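Long-range contact in sensor histidine kinase DcuS (Escherichia coli, PDB 3BY8), which senses C4-dicarboxylates such as fumarate through its periplasmic domain and phosphorylates the response regulator DcuR, controlling genes of anaerobic fumarate respiration: residues Ile98-Thr111 and Gly122-Thr134. Residues are numbered along the deposited sequence; the frame is centred on the assembly and turned at random.
Sequences INRGFLAQALRVFT and GVVAIGLELSRVT. With LMR ((2S)-2-hydroxybutanedioic acid), chain B.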
# COMPACT_ATOMS: atom_id res chain seq x y z
N ILE A 98 5.21 -11.62 -3.33
CA ILE A 98 6.39 -11.08 -4.00
C ILE A 98 5.91 -10.82 -5.44
O ILE A 98 5.40 -11.72 -6.12
CB ILE A 98 7.56 -12.08 -3.97
CG1 ILE A 98 8.02 -12.25 -2.52
CG2 ILE A 98 8.68 -11.59 -4.86
CD1 ILE A 98 9.07 -13.31 -2.31
N ASN A 99 6.03 -9.59 -5.91
CA ASN A 99 5.54 -9.26 -7.24
C ASN A 99 6.08 -7.90 -7.67
O ASN A 99 6.96 -7.33 -7.01
CB ASN A 99 3.99 -9.21 -7.20
CG ASN A 99 3.32 -9.43 -8.56
OD1 ASN A 99 3.98 -9.71 -9.56
ND2 ASN A 99 2.01 -9.28 -8.60
N ARG A 100 5.57 -7.40 -8.79
CA ARG A 100 5.96 -6.06 -9.21
C ARG A 100 4.91 -5.50 -10.13
O ARG A 100 4.18 -6.25 -10.79
CB ARG A 100 7.31 -6.06 -9.91
CG ARG A 100 7.36 -6.77 -11.22
CD ARG A 100 8.63 -6.36 -11.96
NE ARG A 100 8.41 -5.06 -12.56
CZ ARG A 100 9.36 -4.21 -12.92
NH1 ARG A 100 10.65 -4.53 -12.75
NH2 ARG A 100 9.02 -3.04 -13.44
N GLY A 101 4.78 -4.18 -10.07
CA GLY A 101 3.87 -3.44 -10.93
C GLY A 101 4.80 -2.71 -11.89
O GLY A 101 5.36 -3.34 -12.80
N PHE A 102 5.00 -1.41 -11.69
CA PHE A 102 5.91 -0.63 -12.51
C PHE A 102 7.24 -0.33 -11.82
O PHE A 102 8.21 0.10 -12.47
CB PHE A 102 5.23 0.67 -12.94
CG PHE A 102 4.09 0.44 -13.84
CD1 PHE A 102 4.32 0.14 -15.19
CD2 PHE A 102 2.79 0.39 -13.36
CE1 PHE A 102 3.28 -0.20 -16.03
CE2 PHE A 102 1.73 0.04 -14.21
CZ PHE A 102 1.98 -0.26 -15.55
N LEU A 103 7.29 -0.54 -10.51
CA LEU A 103 8.51 -0.30 -9.74
C LEU A 103 9.33 -1.57 -9.67
O LEU A 103 9.00 -2.56 -10.35
CB LEU A 103 8.14 0.20 -8.34
CG LEU A 103 7.25 1.46 -8.36
CD1 LEU A 103 6.85 1.82 -6.93
CD2 LEU A 103 8.00 2.63 -9.01
N ALA A 104 10.38 -1.59 -8.85
CA ALA A 104 11.20 -2.78 -8.72
C ALA A 104 10.41 -3.92 -8.08
O ALA A 104 9.35 -3.72 -7.45
CB ALA A 104 12.42 -2.48 -7.86
N GLN A 105 10.91 -5.14 -8.26
CA GLN A 105 10.35 -6.34 -7.66
C GLN A 105 10.38 -6.12 -6.16
O GLN A 105 11.37 -5.59 -5.59
CB GLN A 105 11.20 -7.53 -8.05
CG GLN A 105 11.07 -7.84 -9.52
CD GLN A 105 11.88 -9.04 -9.90
OE1 GLN A 105 11.74 -9.59 -11.00
NE2 GLN A 105 12.74 -9.47 -8.98
N ALA A 106 9.30 -6.55 -5.51
CA ALA A 106 9.12 -6.26 -4.11
C ALA A 106 8.35 -7.26 -3.29
O ALA A 106 7.60 -8.07 -3.84
CB ALA A 106 8.39 -4.92 -4.01
N LEU A 107 8.56 -7.19 -1.98
CA LEU A 107 7.83 -7.94 -0.98
C LEU A 107 6.71 -6.92 -0.70
O LEU A 107 6.96 -5.77 -0.31
CB LEU A 107 8.68 -8.14 0.27
CG LEU A 107 7.95 -8.81 1.42
CD1 LEU A 107 7.42 -10.16 1.03
CD2 LEU A 107 8.94 -8.93 2.60
N ARG A 108 5.48 -7.35 -0.93
CA ARG A 108 4.33 -6.47 -0.84
C ARG A 108 3.28 -6.96 0.12
O ARG A 108 3.01 -8.13 0.21
CB ARG A 108 3.74 -6.37 -2.26
CG ARG A 108 4.74 -5.81 -3.27
CD ARG A 108 4.65 -6.48 -4.67
NE ARG A 108 3.33 -6.41 -5.31
CZ ARG A 108 2.98 -5.53 -6.24
NH1 ARG A 108 3.82 -4.59 -6.67
NH2 ARG A 108 1.78 -5.65 -6.81
N VAL A 109 2.70 -6.01 0.85
CA VAL A 109 1.65 -6.31 1.81
C VAL A 109 0.42 -5.46 1.52
O VAL A 109 0.50 -4.34 0.95
CB VAL A 109 2.12 -6.11 3.30
CG1 VAL A 109 3.41 -6.92 3.52
CG2 VAL A 109 2.34 -4.63 3.64
N PHE A 110 -0.72 -5.98 1.96
CA PHE A 110 -2.00 -5.34 1.65
C PHE A 110 -2.94 -5.47 2.81
O PHE A 110 -3.03 -6.53 3.44
CB PHE A 110 -2.69 -6.07 0.45
CG PHE A 110 -1.88 -6.09 -0.80
CD1 PHE A 110 -0.83 -7.01 -0.95
CD2 PHE A 110 -2.15 -5.20 -1.84
CE1 PHE A 110 -0.07 -7.03 -2.14
CE2 PHE A 110 -1.40 -5.22 -3.00
CZ PHE A 110 -0.35 -6.14 -3.16
N THR A 111 -3.69 -4.40 3.09
CA THR A 111 -4.70 -4.45 4.14
C THR A 111 -5.92 -3.62 3.70
O THR A 111 -5.79 -2.61 3.02
CB THR A 111 -4.12 -3.97 5.52
OG1 THR A 111 -4.97 -4.45 6.58
CG2 THR A 111 -4.05 -2.43 5.59
N GLY A 122 -11.56 0.62 0.45
CA GLY A 122 -10.32 0.64 -0.29
C GLY A 122 -9.31 -0.34 0.24
O GLY A 122 -9.64 -1.25 1.00
N VAL A 123 -8.07 -0.15 -0.19
CA VAL A 123 -6.94 -0.98 0.19
C VAL A 123 -5.69 -0.12 0.34
O VAL A 123 -5.53 0.86 -0.37
CB VAL A 123 -6.67 -2.02 -0.94
CG1 VAL A 123 -5.40 -2.82 -0.64
CG2 VAL A 123 -7.86 -2.97 -1.08
N VAL A 124 -4.85 -0.48 1.30
CA VAL A 124 -3.53 0.15 1.40
C VAL A 124 -2.55 -0.98 1.02
O VAL A 124 -2.54 -2.05 1.65
CB VAL A 124 -3.14 0.65 2.80
CG1 VAL A 124 -1.76 1.28 2.73
CG2 VAL A 124 -4.15 1.67 3.32
N ALA A 125 -1.77 -0.71 -0.03
CA ALA A 125 -0.75 -1.63 -0.54
C ALA A 125 0.64 -1.03 -0.27
O ALA A 125 0.86 0.14 -0.61
CB ALA A 125 -0.95 -1.84 -2.05
N ILE A 126 1.56 -1.81 0.29
CA ILE A 126 2.93 -1.29 0.58
C ILE A 126 3.98 -2.29 0.11
O ILE A 126 3.82 -3.49 0.28
CB ILE A 126 3.10 -1.02 2.10
CG1 ILE A 126 2.14 0.09 2.50
CG2 ILE A 126 4.57 -0.67 2.43
CD1 ILE A 126 2.33 0.60 3.96
N GLY A 127 5.04 -1.79 -0.53
CA GLY A 127 6.09 -2.67 -0.99
C GLY A 127 7.45 -2.33 -0.39
O GLY A 127 7.74 -1.16 -0.10
N LEU A 128 8.25 -3.38 -0.22
CA LEU A 128 9.62 -3.34 0.29
C LEU A 128 10.43 -3.89 -0.89
O LEU A 128 10.17 -5.00 -1.33
CB LEU A 128 9.78 -4.33 1.46
CG LEU A 128 9.08 -4.19 2.82
CD1 LEU A 128 8.77 -5.54 3.44
CD2 LEU A 128 9.98 -3.39 3.74
N GLU A 129 11.42 -3.15 -1.36
CA GLU A 129 12.25 -3.60 -2.48
C GLU A 129 12.92 -4.95 -2.15
O GLU A 129 13.55 -5.11 -1.10
CB GLU A 129 13.30 -2.52 -2.77
CG GLU A 129 13.84 -2.51 -4.18
CD GLU A 129 14.60 -1.22 -4.48
OE1 GLU A 129 15.19 -1.13 -5.58
OE2 GLU A 129 14.59 -0.30 -3.63
N LEU A 130 12.78 -5.95 -3.03
CA LEU A 130 13.37 -7.25 -2.76
C LEU A 130 14.87 -7.19 -2.48
O LEU A 130 15.36 -7.88 -1.58
CB LEU A 130 13.15 -8.21 -3.95
CG LEU A 130 11.99 -9.18 -3.94
CD1 LEU A 130 12.28 -10.26 -5.01
CD2 LEU A 130 11.83 -9.82 -2.56
N SER A 131 15.58 -6.37 -3.25
CA SER A 131 17.03 -6.26 -3.08
C SER A 131 17.38 -5.74 -1.69
O SER A 131 18.44 -6.06 -1.14
CB SER A 131 17.63 -5.36 -4.17
OG SER A 131 17.08 -4.06 -4.15
N ARG A 132 16.48 -4.94 -1.12
CA ARG A 132 16.72 -4.41 0.21
C ARG A 132 16.45 -5.51 1.23
O ARG A 132 17.04 -5.53 2.31
CB ARG A 132 15.85 -3.17 0.45
CG ARG A 132 16.00 -2.15 -0.67
CD ARG A 132 15.34 -0.82 -0.34
NE ARG A 132 16.19 0.02 0.49
CZ ARG A 132 15.91 1.27 0.83
NH1 ARG A 132 14.78 1.84 0.41
NH2 ARG A 132 16.75 1.97 1.58
N VAL A 133 15.59 -6.47 0.89
CA VAL A 133 15.34 -7.57 1.80
C VAL A 133 16.61 -8.42 1.89
O VAL A 133 16.96 -8.93 2.94
CB VAL A 133 14.14 -8.46 1.35
CG1 VAL A 133 14.07 -9.72 2.18
CG2 VAL A 133 12.84 -7.68 1.48
N THR A 134 17.30 -8.57 0.76
CA THR A 134 18.55 -9.33 0.74
C THR A 134 19.58 -8.60 1.60
O THR A 134 20.28 -9.22 2.39
CB THR A 134 19.10 -9.47 -0.69
OG1 THR A 134 18.32 -10.43 -1.40
CG2 THR A 134 20.56 -9.93 -0.67
C1 LMR B . 1.10 -0.66 -8.29
O1A LMR B . 0.99 0.47 -7.89
O1B LMR B . 0.62 -0.98 -9.40
C2 LMR B . 2.12 -1.53 -7.62
O2 LMR B . 2.31 -2.81 -8.37
C3 LMR B . 3.42 -0.79 -7.27
C4 LMR B . 4.33 -0.74 -8.51
O4A LMR B . 4.03 0.01 -9.44
O4B LMR B . 5.33 -1.50 -8.58
O HOH W 1 14.17 -5.45 -5.85
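Val123 CG1 sits at the edge of the Phe110 ring, near its plane; Ala125 CB approaches obliquely, 3.5 Å from Phe110 CE2. The Arg108 guanidinium takes the malate hydroxyl at its edge and in plane, with Arg108 NH1 2.9 Å from LMR O2 and NH2 making a longer bond to the same oxygen. The backbone N of Arg100 lies above one of its faces, offset toward the rim. The Arg108 chain bends at chi2 (143°) and chi3 (57°), which turns its end away from Gly127 and toward the ligand. Asp85 OD2 forms a salt bridge with Arg108 NE, and Lys82 O accepts a hydrogen bond from Arg108 NH2. These partners, with the ligand, probably limit rotation of the group.

Residues 101-103 hold the C4 carboxylate of malate with backbone N-H groups. Phe102 N reaches LMR O4A at 2.8 Å. Gly101 N and Leu103 N share LMR O4B, and Leu103 also lays CB and CG against that oxygen. Arg68 NH2, His71 NE2 and Lys82 O also hydrogen-bond the ligand.

On the other sheet face, Leu107 and Leu128 lie side by side, pointing the same way. Leu107 CD2 and Leu128 CD1 are 3.5 Å apart, closer than usual van der Waals contact. Leu107 CD2 also reaches Val133 CG2, a looser contact at the start of the helix. Val109 CG2 meets Ile126 CB at 4.0 Å. Helix 8-25 packs on this face.

Six backbone bonds pair Leu107 with Leu128, Val109 with Ile126 and Thr111 with Val124. A seventh, from Leu130 N to Gln105 O (2.9 Å, 175°), ties the start of helix 130-138 to the loop. Glu129 is the N-cap residue there. This is an antiparallel beta hairpin in the sheet of a periplasmic Cache sensor domain, with the dicarboxylate site on the face that carries Arg108.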